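Putative oxidoreductase (Klebsiella pneumoniae subsp. pneumoniae MGH 78578, PDB 3E82) is a putative oxidoreductase of the Gfo/Idh/MocA family and probably binds a nicotinamide dinucleotide in its Rossmann-fold domain. Local coordinates at residues E109-A114 with V318-A323; D130-G135 with S239-H244; G175-L180 with A215-N220; Q190-P195 with P222-I227. All blocks are in the same frame, centred on the assembly; numbering follows the deposited sequence.

Interaction 1: E109-A114 with V318-A323; sequences ELIALA and VPPVEA
I111 and P320 carry this small apolar contact, with V321 at its margin. I111 sits in helix 104-116. P320 and V321 lie where the chain enters helix 320-339. The CG1 branch of I111 does the touching. CG1 lies 3.5 Å from P320 CB, tighter than usual for two carbons, and 3.9 Å from P320 CG. The two side chains meet at a slant, so the isoleucine branch lies across the CB-CG side of the proline ring.

The second kind of contact is side chain against backbone. I111 CG1 lies beside the backbone N (chi1 -67°) and CD1 continues in an extended line. The methyl therefore passes the ring and reaches the peptide that links P320 to V321. I111 CD1 is 3.8 Å from P320 C and also 3.8 Å from V321 N.

No hydrogen bond or salt bridge joins the two segments. The acidic residues are engaged with other partners: E109 pairs with R85, and E322 pairs with R128. P320 also rests on L121 of strand 121-123, which L110 and A114 touch as well. V321 packs on T354 and L355.

The contact joins helix 104-116, which follows a strand of the parallel Rossmann sheet, to the long helix near the C-terminus. It probably links the Rossmann and C-terminal parts of the chain, as the two-domain fold of the Gfo/Idh/MocA family suggests.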
loop_
_atom_site.group_PDB
_atom_site.type_symbol
_atom_site.label_atom_id
_atom_site.label_comp_id
_atom_site.label_asym_id
_atom_site.label_seq_id
_atom_site.Cartn_x
_atom_site.Cartn_y
_atom_site.Cartn_z
ATOM N N GLU B 109 5.679 0.112 -33.951
ATOM C CA GLU B 109 6.306 0.199 -35.262
ATOM C C GLU B 109 7.644 -0.538 -35.244
ATOM O O GLU B 109 7.951 -1.277 -36.174
ATOM C CB GLU B 109 6.486 1.666 -35.676
ATOM C CG GLU B 109 5.162 2.431 -35.739
ATOM C CD GLU B 109 5.304 3.857 -36.262
ATOM O OE1 GLU B 109 6.334 4.512 -35.969
ATOM O OE2 GLU B 109 4.369 4.325 -36.950
ATOM N N LEU B 110 8.422 -0.359 -34.177
ATOM C CA LEU B 110 9.711 -1.041 -34.063
ATOM C C LEU B 110 9.534 -2.559 -34.003
ATOM O O LEU B 110 10.281 -3.302 -34.638
ATOM C CB LEU B 110 10.481 -0.555 -32.829
ATOM C CG LEU B 110 10.960 0.897 -32.899
ATOM C CD1 LEU B 110 11.824 1.213 -31.694
ATOM C CD2 LEU B 110 11.763 1.115 -34.193
ATOM N N ILE B 111 8.542 -3.016 -33.243
ATOM C CA ILE B 111 8.275 -4.445 -33.135
ATOM C C ILE B 111 7.999 -5.019 -34.531
ATOM O O ILE B 111 8.584 -6.035 -34.919
ATOM C CB ILE B 111 7.072 -4.708 -32.191
ATOM C CG1 ILE B 111 7.455 -4.317 -30.753
ATOM C CG2 ILE B 111 6.668 -6.188 -32.238
ATOM C CD1 ILE B 111 6.321 -4.442 -29.742
ATOM N N ALA B 112 7.131 -4.350 -35.284
ATOM C CA ALA B 112 6.784 -4.780 -36.636
ATOM C C ALA B 112 8.011 -4.770 -37.543
ATOM O O ALA B 112 8.208 -5.683 -38.344
ATOM C CB ALA B 112 5.711 -3.869 -37.210
ATOM N N LEU B 113 8.833 -3.733 -37.409
ATOM C CA LEU B 113 10.033 -3.599 -38.223
ATOM C C LEU B 113 11.032 -4.723 -37.971
ATOM O O LEU B 113 11.559 -5.314 -38.916
ATOM C CB LEU B 113 10.698 -2.241 -37.963
ATOM C CG LEU B 113 11.935 -1.896 -38.809
ATOM C CD1 LEU B 113 11.565 -1.907 -40.296
ATOM C CD2 LEU B 113 12.469 -0.530 -38.405
ATOM N N ALA B 114 11.295 -5.025 -36.702
ATOM C CA ALA B 114 12.244 -6.082 -36.367
ATOM C C ALA B 114 11.765 -7.411 -36.945
ATOM O O ALA B 114 12.565 -8.224 -37.403
ATOM C CB ALA B 114 12.405 -6.193 -34.844
ATOM N N VAL B 318 13.748 -11.326 -23.648
ATOM C CA VAL B 318 12.897 -10.182 -23.372
ATOM C C VAL B 318 12.321 -9.659 -24.678
ATOM O O VAL B 318 12.811 -8.678 -25.230
ATOM C CB VAL B 318 13.684 -9.049 -22.693
ATOM C CG1 VAL B 318 12.741 -7.888 -22.348
ATOM C CG2 VAL B 318 14.392 -9.583 -21.452
ATOM N N PRO B 319 11.290 -10.330 -25.206
ATOM C CA PRO B 319 10.678 -9.884 -26.462
ATOM C C PRO B 319 10.103 -8.480 -26.308
ATOM O O PRO B 319 9.610 -8.105 -25.238
ATOM C CB PRO B 319 9.615 -10.941 -26.728
ATOM C CG PRO B 319 9.278 -11.445 -25.344
ATOM C CD PRO B 319 10.630 -11.542 -24.696
ATOM N N PRO B 320 10.168 -7.679 -27.379
ATOM C CA PRO B 320 9.658 -6.305 -27.346
ATOM C C PRO B 320 8.215 -6.123 -26.879
ATOM O O PRO B 320 7.884 -5.104 -26.268
ATOM C CB PRO B 320 9.903 -5.800 -28.774
ATOM C CG PRO B 320 9.940 -7.053 -29.611
ATOM C CD PRO B 320 10.651 -8.049 -28.727
ATOM N N VAL B 321 7.359 -7.099 -27.157
ATOM C CA VAL B 321 5.968 -7.004 -26.733
ATOM C C VAL B 321 5.843 -6.947 -25.198
ATOM O O VAL B 321 4.876 -6.396 -24.662
ATOM C CB VAL B 321 5.133 -8.184 -27.281
ATOM C CG1 VAL B 321 5.551 -9.491 -26.618
ATOM C CG2 VAL B 321 3.659 -7.905 -27.075
ATOM N N GLU B 322 6.827 -7.507 -24.497
ATOM C CA GLU B 322 6.804 -7.485 -23.043
ATOM C C GLU B 322 7.159 -6.092 -22.562
ATOM O O GLU B 322 6.705 -5.664 -21.506
ATOM C CB GLU B 322 7.774 -8.515 -22.460
ATOM C CG GLU B 322 7.451 -9.933 -22.897
ATOM C CD GLU B 322 8.193 -10.989 -22.104
ATOM O OE1 GLU B 322 9.246 -10.679 -21.503
ATOM O OE2 GLU B 322 7.717 -12.142 -22.095
ATOM N N ALA B 323 7.974 -5.384 -23.337
ATOM C CA ALA B 323 8.343 -4.021 -22.983
ATOM C C ALA B 323 7.130 -3.142 -23.281
ATOM O O ALA B 323 6.870 -2.166 -22.578
ATOM C CB ALA B 323 9.551 -3.559 -23.798
#

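Interaction 2: D130-G135 with S239-H244; sequences DSDYLG and SRFTVH
A buried salt bridge between D132 and R240, with F241 packed beside it, joins the first turn of helix 131-142 to the start of strand 241-245. D132 OD2 lies 3.3 Å from R240 NE. The carboxylate and guanidinium planes are 72° apart, so this is a skewed pairing and not a flat two-pronged one.

Two waters complete it. One donates to D132 OD2 and accepts from R240 NE. The other donates to D130 OD2 and D132 OD1 and accepts from R240 NH2. D132 OD2 also accepts from D256 N, while R240 NH1 bonds to S153 and NH2 to Q187. The buried charges are thus well supplied with partners.

D132 CB meets the edge of the F241 ring, 3.7 Å from F241 CE2. Y133 N approaches the same CE2 obliquely, at 3.6 Å. F241 CE2 also lies over the centre of the R240 guanidinium, 3.5 Å above its plane. D132 CG stands between its own backbone N and carbonyl carbon (chi1 43°), which brings OD1 within 2.6 Å of Y133 N in a bent hydrogen bond.

R240 and F241 both face K252 on the neighbouring strand 248-252. This is a classic beta bulge at the start of strand 241-245 in the mixed sheet.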
loop_
_atom_site.group_PDB
_atom_site.type_symbol
_atom_site.label_atom_id
_atom_site.label_comp_id
_atom_site.label_asym_id
_atom_site.label_seq_id
_atom_site.Cartn_x
_atom_site.Cartn_y
_atom_site.Cartn_z
ATOM N N ASP B 130 17.469 -10.130 -10.237
ATOM C CA ASP B 130 17.864 -9.523 -8.973
ATOM C C ASP B 130 17.670 -10.513 -7.824
ATOM O O ASP B 130 16.722 -11.297 -7.823
ATOM C CB ASP B 130 17.032 -8.266 -8.713
ATOM C CG ASP B 130 17.490 -7.075 -9.543
ATOM O OD1 ASP B 130 18.314 -7.270 -10.459
ATOM O OD2 ASP B 130 17.026 -5.948 -9.279
ATOM N N SER B 131 18.573 -10.460 -6.848
ATOM C CA SER B 131 18.516 -11.351 -5.697
ATOM C C SER B 131 17.154 -11.292 -4.993
ATOM O O SER B 131 16.556 -12.334 -4.720
ATOM C CB SER B 131 19.645 -11.018 -4.706
ATOM O OG SER B 131 19.548 -9.688 -4.221
ATOM N N ASP B 132 16.655 -10.089 -4.713
ATOM C CA ASP B 132 15.360 -9.965 -4.043
ATOM C C ASP B 132 14.220 -10.567 -4.857
ATOM O O ASP B 132 13.424 -11.343 -4.329
ATOM C CB ASP B 132 15.041 -8.500 -3.691
ATOM C CG ASP B 132 15.386 -7.526 -4.809
ATOM O OD1 ASP B 132 15.384 -7.921 -5.997
ATOM O OD2 ASP B 132 15.641 -6.350 -4.485
ATOM N N TYR B 133 14.140 -10.220 -6.137
ATOM C CA TYR B 133 13.091 -10.752 -6.998
ATOM C C TYR B 133 13.189 -12.272 -7.146
ATOM O O TYR B 133 12.191 -12.977 -6.988
ATOM C CB TYR B 133 13.158 -10.101 -8.377
ATOM C CG TYR B 133 12.237 -10.727 -9.404
ATOM C CD1 TYR B 133 10.854 -10.595 -9.307
ATOM C CD2 TYR B 133 12.759 -11.429 -10.488
ATOM C CE1 TYR B 133 10.008 -11.142 -10.276
ATOM C CE2 TYR B 133 11.926 -11.978 -11.463
ATOM C CZ TYR B 133 10.557 -11.829 -11.353
ATOM O OH TYR B 133 9.740 -12.334 -12.337
ATOM N N LEU B 134 14.381 -12.778 -7.455
ATOM C CA LEU B 134 14.559 -14.221 -7.605
ATOM C C LEU B 134 14.159 -14.944 -6.324
ATOM O O LEU B 134 13.534 -16.003 -6.376
ATOM C CB LEU B 134 16.012 -14.563 -7.955
ATOM C CG LEU B 134 16.441 -14.212 -9.383
ATOM C CD1 LEU B 134 17.916 -14.577 -9.581
ATOM C CD2 LEU B 134 15.561 -14.959 -10.376
ATOM N N GLY B 135 14.529 -14.370 -5.183
ATOM C CA GLY B 135 14.184 -14.970 -3.907
ATOM C C GLY B 135 12.677 -15.047 -3.714
ATOM O O GLY B 135 12.140 -16.104 -3.399
ATOM N N SER B 239 9.750 -2.361 3.204
ATOM C CA SER B 239 10.415 -3.560 2.714
ATOM C C SER B 239 10.368 -3.593 1.196
ATOM O O SER B 239 9.381 -3.175 0.590
ATOM C CB SER B 239 9.731 -4.817 3.254
ATOM O OG SER B 239 9.690 -4.813 4.666
ATOM N N ARG B 240 11.440 -4.106 0.599
ATOM C CA ARG B 240 11.562 -4.216 -0.845
ATOM C C ARG B 240 10.369 -4.966 -1.415
ATOM O O ARG B 240 9.790 -4.550 -2.415
ATOM C CB ARG B 240 12.848 -4.966 -1.206
ATOM C CG ARG B 240 13.000 -5.238 -2.697
ATOM C CD ARG B 240 13.110 -3.952 -3.497
ATOM N NE ARG B 240 13.155 -4.226 -4.932
ATOM C CZ ARG B 240 12.083 -4.434 -5.693
ATOM N NH1 ARG B 240 10.865 -4.395 -5.162
ATOM N NH2 ARG B 240 12.232 -4.700 -6.986
ATOM N N PHE B 241 10.036 -6.087 -0.776
ATOM C CA PHE B 241 8.917 -6.941 -1.172
ATOM C C PHE B 241 8.166 -7.413 0.068
ATOM O O PHE B 241 8.768 -7.694 1.104
ATOM C CB PHE B 241 9.402 -8.198 -1.906
ATOM C CG PHE B 241 9.837 -7.967 -3.332
ATOM C CD1 PHE B 241 8.900 -7.709 -4.330
ATOM C CD2 PHE B 241 11.182 -8.059 -3.682
ATOM C CE1 PHE B 241 9.297 -7.551 -5.665
ATOM C CE2 PHE B 241 11.593 -7.902 -5.014
ATOM C CZ PHE B 241 10.643 -7.648 -6.007
ATOM N N THR B 242 6.849 -7.512 -0.063
ATOM C CA THR B 242 5.970 -8.001 0.992
ATOM C C THR B 242 4.914 -8.802 0.236
ATOM O O THR B 242 4.193 -8.249 -0.590
ATOM C CB THR B 242 5.277 -6.851 1.762
ATOM O OG1 THR B 242 6.259 -6.080 2.465
ATOM C CG2 THR B 242 4.272 -7.416 2.759
ATOM N N VAL B 243 4.840 -10.103 0.500
ATOM C CA VAL B 243 3.875 -10.956 -0.191
ATOM C C VAL B 243 3.094 -11.821 0.779
ATOM O O VAL B 243 3.682 -12.540 1.588
ATOM C CB VAL B 243 4.580 -11.876 -1.214
ATOM C CG1 VAL B 243 3.547 -12.671 -2.016
ATOM C CG2 VAL B 243 5.447 -11.041 -2.141
ATOM N N HIS B 244 1.767 -11.747 0.694
ATOM C CA HIS B 244 0.897 -12.522 1.569
ATOM C C HIS B 244 0.080 -13.517 0.769
ATOM O O HIS B 244 -0.511 -13.172 -0.259
ATOM C CB HIS B 244 -0.068 -11.603 2.330
ATOM C CG HIS B 244 0.602 -10.459 3.024
ATOM N ND1 HIS B 244 1.541 -10.634 4.019
ATOM C CD2 HIS B 244 0.469 -9.122 2.861
ATOM C CE1 HIS B 244 1.960 -9.453 4.436
ATOM N NE2 HIS B 244 1.326 -8.519 3.750
HETATM O O HOH W 1 14.728 -6.042 -7.873
HETATM O O HOH W 2 16.064 -4.223 -6.080
#

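Interaction 3: G175-L180 with A215-N220; sequences GLWFDL and AHVVLN
The indole of W177 takes a methyl of V217 on one face, while the A215 methyl approaches it obliquely. This is helix-on-sheet packing within the C-terminal alpha/beta domain: the first turn of helix 176-192 lies against strand 214-220 of the mixed sheet.

V217 CG2 makes a CH-pi contact. It lies 3.6 Å from the centroid of the six-membered ring, 17° off the normal. Its nearest ring atom is W177 CH2, at 3.5 Å. The V217 side chain crosses the indole at about a right angle, and V217 CG1 is farther from the ring, 4.0 Å from W177 CH2. A215 CB is 4.0 Å from W177 CE3.

W177 has CG anti to the backbone N (chi1 -177°), which carries the indole off the helix and over the strand. A215 and V217 alternate with H216, whose CB points away from the helix. H216 meets H216 of the second subunit, so the sheet has the helix on one side and the partner chain on the other.

Helix 320-339 closes in as well: A333 touches both W177 and V217, and V334 touches W177. The polar edge of the indole is satisfied by the same helix, where W177 NE1 is hydrogen-bonded to the backbone O of L330.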
loop_
_atom_site.group_PDB
_atom_site.type_symbol
_atom_site.label_atom_id
_atom_site.label_comp_id
_atom_site.label_asym_id
_atom_site.label_seq_id
_atom_site.Cartn_x
_atom_site.Cartn_y
_atom_site.Cartn_z
ATOM N N GLY B 175 10.517 11.893 -13.682
ATOM C CA GLY B 175 9.482 11.588 -12.711
ATOM C C GLY B 175 9.782 10.226 -12.116
ATOM O O GLY B 175 10.309 9.344 -12.800
ATOM N N LEU B 176 9.446 10.048 -10.845
ATOM C CA LEU B 176 9.714 8.792 -10.163
ATOM C C LEU B 176 9.029 7.597 -10.831
ATOM O O LEU B 176 9.672 6.579 -11.096
ATOM C CB LEU B 176 9.271 8.900 -8.701
ATOM C CG LEU B 176 9.662 7.785 -7.736
ATOM C CD1 LEU B 176 11.172 7.772 -7.565
ATOM C CD2 LEU B 176 8.992 8.024 -6.390
ATOM N N TRP B 177 7.732 7.725 -11.104
ATOM C CA TRP B 177 6.973 6.637 -11.720
ATOM C C TRP B 177 7.618 6.144 -13.008
ATOM O O TRP B 177 7.875 4.955 -13.157
ATOM C CB TRP B 177 5.527 7.078 -11.998
ATOM C CG TRP B 177 4.643 5.994 -12.577
ATOM C CD1 TRP B 177 3.840 6.092 -13.686
ATOM C CD2 TRP B 177 4.474 4.653 -12.083
ATOM N NE1 TRP B 177 3.190 4.902 -13.910
ATOM C CE2 TRP B 177 3.561 4.002 -12.944
ATOM C CE3 TRP B 177 5.005 3.941 -10.999
ATOM C CZ2 TRP B 177 3.167 2.672 -12.755
ATOM C CZ3 TRP B 177 4.611 2.612 -10.812
ATOM C CH2 TRP B 177 3.702 1.996 -11.688
ATOM N N PHE B 178 7.887 7.060 -13.931
ATOM C CA PHE B 178 8.499 6.698 -15.204
ATOM C C PHE B 178 9.889 6.096 -15.093
ATOM O O PHE B 178 10.264 5.252 -15.908
ATOM C CB PHE B 178 8.549 7.911 -16.136
ATOM C CG PHE B 178 7.483 7.898 -17.188
ATOM C CD1 PHE B 178 6.139 8.002 -16.838
ATOM C CD2 PHE B 178 7.821 7.761 -18.529
ATOM C CE1 PHE B 178 5.144 7.969 -17.813
ATOM C CE2 PHE B 178 6.839 7.724 -19.512
ATOM C CZ PHE B 178 5.497 7.829 -19.154
ATOM N N ASP B 179 10.658 6.520 -14.097
ATOM C CA ASP B 179 12.007 5.990 -13.937
ATOM C C ASP B 179 12.075 4.647 -13.226
ATOM O O ASP B 179 12.725 3.718 -13.705
ATOM C CB ASP B 179 12.904 6.979 -13.180
ATOM C CG ASP B 179 13.087 8.290 -13.922
ATOM O OD1 ASP B 179 13.227 8.267 -15.164
ATOM O OD2 ASP B 179 13.105 9.345 -13.255
ATOM N N LEU B 180 11.406 4.540 -12.086
ATOM C CA LEU B 180 11.461 3.307 -11.315
ATOM C C LEU B 180 10.262 2.383 -11.458
ATOM O O LEU B 180 10.357 1.196 -11.154
ATOM C CB LEU B 180 11.709 3.662 -9.853
ATOM C CG LEU B 180 13.006 4.475 -9.794
ATOM C CD1 LEU B 180 12.894 5.550 -8.749
ATOM C CD2 LEU B 180 14.181 3.550 -9.531
ATOM N N ALA B 215 4.496 7.547 -5.802
ATOM C CA ALA B 215 3.643 6.847 -6.746
ATOM C C ALA B 215 3.132 5.588 -6.086
ATOM O O ALA B 215 3.902 4.748 -5.619
ATOM C CB ALA B 215 4.415 6.509 -8.009
ATOM N N HIS B 216 1.816 5.476 -6.045
ATOM C CA HIS B 216 1.172 4.334 -5.444
ATOM C C HIS B 216 0.231 3.772 -6.492
ATOM O O HIS B 216 -0.817 4.354 -6.776
ATOM C CB HIS B 216 0.410 4.788 -4.209
ATOM C CG HIS B 216 -0.001 3.663 -3.324
ATOM N ND1 HIS B 216 -1.301 3.221 -3.247
ATOM C CD2 HIS B 216 0.728 2.835 -2.544
ATOM C CE1 HIS B 216 -1.354 2.165 -2.458
ATOM N NE2 HIS B 216 -0.137 1.909 -2.018
ATOM N N VAL B 217 0.612 2.630 -7.058
ATOM C CA VAL B 217 -0.154 1.995 -8.122
ATOM C C VAL B 217 -0.613 0.587 -7.785
ATOM O O VAL B 217 0.163 -0.225 -7.286
ATOM C CB VAL B 217 0.688 1.937 -9.409
ATOM C CG1 VAL B 217 -0.068 1.211 -10.513
ATOM C CG2 VAL B 217 1.067 3.356 -9.827
ATOM N N VAL B 218 -1.878 0.301 -8.085
ATOM C CA VAL B 218 -2.452 -1.010 -7.809
ATOM C C VAL B 218 -2.873 -1.713 -9.085
ATOM O O VAL B 218 -3.609 -1.152 -9.897
ATOM C CB VAL B 218 -3.693 -0.908 -6.888
ATOM C CG1 VAL B 218 -4.261 -2.294 -6.630
ATOM C CG2 VAL B 218 -3.314 -0.241 -5.569
ATOM N N LEU B 219 -2.386 -2.939 -9.258
ATOM C CA LEU B 219 -2.732 -3.756 -10.410
ATOM C C LEU B 219 -3.769 -4.785 -9.945
ATOM O O LEU B 219 -3.478 -5.616 -9.082
ATOM C CB LEU B 219 -1.486 -4.465 -10.957
ATOM C CG LEU B 219 -0.668 -3.697 -12.011
ATOM C CD1 LEU B 219 -0.325 -2.311 -11.528
ATOM C CD2 LEU B 219 0.590 -4.483 -12.339
ATOM N N ASN B 220 -4.977 -4.717 -10.509
ATOM C CA ASN B 220 -6.051 -5.644 -10.135
ATOM C C ASN B 220 -6.101 -6.910 -10.991
ATOM O O ASN B 220 -6.209 -6.843 -12.223
ATOM C CB ASN B 220 -7.425 -4.953 -10.212
ATOM C CG ASN B 220 -7.542 -3.761 -9.273
ATOM O OD1 ASN B 220 -7.382 -3.885 -8.050
ATOM N ND2 ASN B 220 -7.827 -2.593 -9.843
#

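Interaction 4: Q190-P195 with P222-I227; sequences QLFGLP and PAHKVI
F192 meets H224 in an edge-to-face aromatic pair, and this is the tight part of the contact. The imidazole turns its NE2-CE1 edge to the phenyl face. The ring centroids are 4.5 Å apart and the planes lie at 58°, so the T-shape is tilted. H224 NE2 comes 3.5 Å from F192 CG and sits off centre, toward the rim of the phenyl ring. On the opposite face of that ring is L191 CB, 3.7 Å above the centre. The phenyl is therefore held between its own helix neighbour and the histidine.

V226 adds an apolar touch from the strand. Its CG2, which lies beside the backbone N, is 3.9 Å from F192 CD2. H224 has its CG between the backbone N and the carbonyl carbon (chi1 78°), which turns the imidazole toward the helix. Its ring also stacks with Y221, whose hydroxyl is hydrogen-bonded to G193 O.

The other side is looser. P222 and A223 form an exposed turn before the strand. P222 barely meets the helix segment, and both residues touch a crystal neighbour. G193, just after the helix, has a positive phi of 81°, a conformation that suits glycine.

The contact thus sets the last turn of helix 176-192 against H224 and V226, the latter in strand 225-231. That strand runs antiparallel to 214-220 on one side and parallel to 148-156 on the other. F151 of strand 148-156 packs edge-to-face with F192, and L191 leans on Y133 of helix 131-142.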
loop_
_atom_site.group_PDB
_atom_site.type_symbol
_atom_site.label_atom_id
_atom_site.label_comp_id
_atom_site.label_asym_id
_atom_site.label_seq_id
_atom_site.Cartn_x
_atom_site.Cartn_y
_atom_site.Cartn_z
ATOM N N GLN B 190 5.848 -10.555 -15.178
ATOM C CA GLN B 190 6.551 -11.825 -15.340
ATOM C C GLN B 190 5.961 -12.873 -14.391
ATOM O O GLN B 190 5.787 -14.037 -14.755
ATOM C CB GLN B 190 8.045 -11.643 -15.053
ATOM C CG GLN B 190 8.848 -11.016 -16.190
ATOM C CD GLN B 190 9.031 -11.961 -17.378
ATOM O OE1 GLN B 190 8.304 -11.889 -18.372
ATOM N NE2 GLN B 190 9.997 -12.862 -17.264
ATOM N N LEU B 191 5.653 -12.448 -13.169
ATOM C CA LEU B 191 5.086 -13.352 -12.171
ATOM C C LEU B 191 3.619 -13.689 -12.393
ATOM O O LEU B 191 3.219 -14.845 -12.276
ATOM C CB LEU B 191 5.210 -12.745 -10.759
ATOM C CG LEU B 191 6.596 -12.709 -10.108
ATOM C CD1 LEU B 191 6.520 -12.017 -8.757
ATOM C CD2 LEU B 191 7.112 -14.131 -9.953
ATOM N N PHE B 192 2.819 -12.686 -12.734
ATOM C CA PHE B 192 1.382 -12.893 -12.855
ATOM C C PHE B 192 0.694 -12.665 -14.192
ATOM O O PHE B 192 -0.519 -12.874 -14.292
ATOM C CB PHE B 192 0.694 -12.007 -11.813
ATOM C CG PHE B 192 1.324 -12.073 -10.451
ATOM C CD1 PHE B 192 1.253 -13.243 -9.694
ATOM C CD2 PHE B 192 1.989 -10.964 -9.919
ATOM C CE1 PHE B 192 1.834 -13.312 -8.425
ATOM C CE2 PHE B 192 2.576 -11.023 -8.651
ATOM C CZ PHE B 192 2.499 -12.195 -7.903
ATOM N N GLY B 193 1.425 -12.240 -15.213
ATOM C CA GLY B 193 0.763 -11.968 -16.477
ATOM C C GLY B 193 0.128 -10.584 -16.402
ATOM O O GLY B 193 0.418 -9.816 -15.478
ATOM N N LEU B 194 -0.745 -10.261 -17.352
ATOM C CA LEU B 194 -1.397 -8.949 -17.385
ATOM C C LEU B 194 -2.533 -8.767 -16.380
ATOM O O LEU B 194 -3.348 -9.655 -16.180
ATOM C CB LEU B 194 -1.967 -8.668 -18.782
ATOM C CG LEU B 194 -1.016 -8.698 -19.975
ATOM C CD1 LEU B 194 -1.804 -8.433 -21.262
ATOM C CD2 LEU B 194 0.070 -7.655 -19.777
ATOM N N PRO B 195 -2.601 -7.594 -15.740
ATOM C CA PRO B 195 -3.665 -7.333 -14.770
ATOM C C PRO B 195 -4.943 -7.003 -15.528
ATOM O O PRO B 195 -4.897 -6.645 -16.716
ATOM C CB PRO B 195 -3.135 -6.132 -13.997
ATOM C CG PRO B 195 -2.388 -5.364 -15.080
ATOM C CD PRO B 195 -1.653 -6.466 -15.812
ATOM N N PRO B 222 -7.902 -11.021 -11.194
ATOM C CA PRO B 222 -9.151 -11.660 -10.763
ATOM C C PRO B 222 -9.167 -12.191 -9.333
ATOM O O PRO B 222 -10.170 -12.058 -8.637
ATOM C CB PRO B 222 -9.342 -12.776 -11.790
ATOM C CG PRO B 222 -8.697 -12.208 -13.024
ATOM C CD PRO B 222 -7.420 -11.615 -12.452
ATOM N N ALA B 223 -8.063 -12.784 -8.891
ATOM C CA ALA B 223 -8.028 -13.352 -7.551
ATOM C C ALA B 223 -6.947 -12.814 -6.619
ATOM O O ALA B 223 -6.652 -13.431 -5.599
ATOM C CB ALA B 223 -7.924 -14.888 -7.636
ATOM N N HIS B 224 -6.331 -11.693 -6.970
ATOM C CA HIS B 224 -5.333 -11.122 -6.078
ATOM C C HIS B 224 -4.982 -9.693 -6.442
ATOM O O HIS B 224 -5.368 -9.196 -7.508
ATOM C CB HIS B 224 -4.074 -12.000 -6.015
ATOM C CG HIS B 224 -3.153 -11.853 -7.187
ATOM N ND1 HIS B 224 -3.395 -12.445 -8.407
ATOM C CD2 HIS B 224 -1.962 -11.220 -7.306
ATOM C CE1 HIS B 224 -2.390 -12.188 -9.226
ATOM N NE2 HIS B 224 -1.508 -11.445 -8.583
ATOM N N LYS B 225 -4.252 -9.036 -5.548
ATOM C CA LYS B 225 -3.868 -7.644 -5.738
ATOM C C LYS B 225 -2.360 -7.445 -5.775
ATOM O O LYS B 225 -1.602 -8.140 -5.090
ATOM C CB LYS B 225 -4.447 -6.785 -4.602
ATOM C CG LYS B 225 -5.966 -6.862 -4.443
ATOM C CD LYS B 225 -6.689 -6.221 -5.629
ATOM C CE LYS B 225 -8.208 -6.264 -5.437
ATOM N NZ LYS B 225 -8.960 -5.634 -6.554
ATOM N N VAL B 226 -1.937 -6.478 -6.581
ATOM C CA VAL B 226 -0.532 -6.134 -6.710
ATOM C C VAL B 226 -0.393 -4.645 -6.424
ATOM O O VAL B 226 -1.084 -3.813 -7.019
ATOM C CB VAL B 226 -0.000 -6.442 -8.131
ATOM C CG1 VAL B 226 1.327 -5.708 -8.371
ATOM C CG2 VAL B 226 0.205 -7.955 -8.288
ATOM N N ILE B 227 0.486 -4.318 -5.486
ATOM C CA ILE B 227 0.730 -2.934 -5.120
ATOM C C ILE B 227 2.185 -2.580 -5.407
ATOM O O ILE B 227 3.104 -3.241 -4.913
ATOM C CB ILE B 227 0.445 -2.689 -3.623
ATOM C CG1 ILE B 227 -1.049 -2.863 -3.342
ATOM C CG2 ILE B 227 0.885 -1.285 -3.235
ATOM C CD1 ILE B 227 -1.414 -2.689 -1.868
#

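Interactions 3 and 4 use opposite ends of helix 176-192 and two neighbouring strands of one sheet. Their centres are 15 Å apart. The strands are joined by a probable hydrogen bond from L219 N to V226 O (2.7 Å), and N220 OD1 is 2.8 Å from K225 NZ. Interaction 2 reaches the same sheet and touches interaction 4, where Y133 CE1 lies 3.8 Å from L191 CG. Interaction 1 lies about 28 Å from interaction 2 between centres, but touches interaction 4 by packing alone, E322 OE1 to Q190 OE1 at 3.5 Å. Interactions 2 to 4 all reach the mixed sheet; interaction 1 probably joins that part of the chain to the Rossmann domain.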